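Local coordinates for hydrolase, haloacid dehalogenase-like family (Pseudomonas syringae pv. tomato, PDB 3S6J), which binds calcium and probably hydrolyses sugar phosphates, as the haloacid dehalogenase-like hydrolase part of a longer protein, at residues L39-W42 with R43-R46. Residues are numbered along the deposited sequence; the frame is centred on the assembly and turned at random.
Sequences LAMW and RIHR
Two arginines, R43 and R46, come to the same side of the W42 indole. W42 CG sits between the backbone N and the carbonyl carbon (chi1 75°), which folds the indole back over the following peptide: R43 N lies over one ring face, 3.1 Å from W42 CG. On that face R43 CG makes a CH-pi contact, 3.6 Å from the centroid of the five-membered ring and 22° off its normal. The R43 chain then bends at chi3 and runs on alongside the indole, so that W42 CZ2 comes over one face of the guanidinium, 3.5 Å from R43 NH1; with the planes 49° apart, this is not a parallel stack. W42 CZ3 likewise lies over one face of the R46 guanidinium, 3.7 Å from R46 NH1, which approaches the indole obliquely. The two guanidinium groups converge on E62, which forms salt bridges with R43 NE and R46 NH2, while R43 NH2 pairs with E210 of the second subunit; these carboxylates probably offset the neighbouring positive charges. Just before the helix, L39 CD2 packs against R43 CB at 3.6 Å and also touches I44 CG1. A40 takes the N-cap position, and its carbonyl receives a weak bond from R43 N. Regular i to i+4 bonding follows, with H45 N donating to M41 O (3.0 Å) and R46 N to W42 O (3.0 Å). H45 turns its imidazole away from this turn, to G193 O through NE2 and to Y22 OH of the second subunit through ND1. Its side chain comes within about 5 Å of a bound calcium ion (nearest atoms). Helix 41-47 rests on helix 21-34, and L39 on helix 52-63, within the largely helical region inserted between strands 8-11 and 110-113, as in HAD hydrolases with a C1 cap.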
# COMPACT_ATOMS: atom_id res chain seq x y z
N LEU E 39 -7.88 2.45 12.73
CA LEU E 39 -7.53 1.26 11.97
C LEU E 39 -6.24 1.59 11.26
O LEU E 39 -6.13 2.66 10.68
CB LEU E 39 -8.59 0.98 10.91
CG LEU E 39 -9.08 -0.45 10.92
CD1 LEU E 39 -10.37 -0.54 11.73
CD2 LEU E 39 -9.29 -0.93 9.50
N ALA E 40 -5.25 0.70 11.35
CA ALA E 40 -3.98 0.94 10.66
C ALA E 40 -4.25 1.09 9.17
O ALA E 40 -5.16 0.47 8.61
CB ALA E 40 -2.99 -0.20 10.93
N MSE E 41 -3.48 1.92 8.50
CA MSE E 41 -3.76 2.13 7.08
C MSE E 41 -3.59 0.94 6.14
O MSE E 41 -4.25 0.89 5.11
CB MSE E 41 -3.05 3.38 6.57
CG MSE E 41 -4.01 4.58 6.68
SE MSE E 41 -3.03 6.12 6.58
CE MSE E 41 -3.47 6.65 4.74
N TRP E 42 -2.75 -0.03 6.48
CA TRP E 42 -2.64 -1.23 5.64
C TRP E 42 -3.98 -2.02 5.58
O TRP E 42 -4.34 -2.56 4.51
CB TRP E 42 -1.48 -2.14 6.07
CG TRP E 42 -1.78 -2.91 7.33
CD1 TRP E 42 -1.69 -2.46 8.61
CD2 TRP E 42 -2.20 -4.28 7.41
NE1 TRP E 42 -2.05 -3.47 9.49
CE2 TRP E 42 -2.36 -4.59 8.77
CE3 TRP E 42 -2.46 -5.27 6.45
CZ2 TRP E 42 -2.79 -5.85 9.21
CZ3 TRP E 42 -2.87 -6.51 6.89
CH2 TRP E 42 -3.03 -6.79 8.26
N ARG E 43 -4.71 -2.07 6.70
CA ARG E 43 -6.02 -2.73 6.76
C ARG E 43 -7.05 -2.01 5.90
O ARG E 43 -7.89 -2.65 5.28
CB ARG E 43 -6.54 -2.85 8.23
CG ARG E 43 -5.49 -3.28 9.26
CD ARG E 43 -6.07 -3.83 10.57
NE ARG E 43 -6.48 -5.21 10.35
CZ ARG E 43 -5.95 -6.28 10.95
NH1 ARG E 43 -5.01 -6.14 11.87
NH2 ARG E 43 -6.40 -7.48 10.64
N ILE E 44 -6.99 -0.68 5.85
CA ILE E 44 -7.87 0.08 4.96
C ILE E 44 -7.52 -0.16 3.49
O ILE E 44 -8.40 -0.30 2.63
CB ILE E 44 -7.85 1.60 5.28
CG1 ILE E 44 -8.38 1.85 6.71
CG2 ILE E 44 -8.70 2.36 4.26
CD1 ILE E 44 -8.04 3.22 7.32
N HIS E 45 -6.22 -0.22 3.21
CA HIS E 45 -5.71 -0.40 1.84
C HIS E 45 -6.15 -1.77 1.31
O HIS E 45 -6.46 -1.92 0.13
CB HIS E 45 -4.17 -0.28 1.81
CG HIS E 45 -3.57 -0.21 0.44
ND1 HIS E 45 -2.24 0.03 0.23
CD2 HIS E 45 -4.14 -0.33 -0.79
CE1 HIS E 45 -1.99 0.06 -1.08
NE2 HIS E 45 -3.13 -0.15 -1.71
N ARG E 46 -6.20 -2.76 2.20
CA ARG E 46 -6.63 -4.11 1.82
C ARG E 46 -8.04 -4.16 1.25
O ARG E 46 -8.36 -5.04 0.44
CB ARG E 46 -6.58 -5.04 3.04
CG ARG E 46 -5.24 -5.68 3.34
CD ARG E 46 -5.45 -7.06 4.01
NE ARG E 46 -6.37 -7.03 5.16
CZ ARG E 46 -6.38 -7.96 6.13
NH1 ARG E 46 -5.54 -8.98 6.11
NH2 ARG E 46 -7.25 -7.86 7.14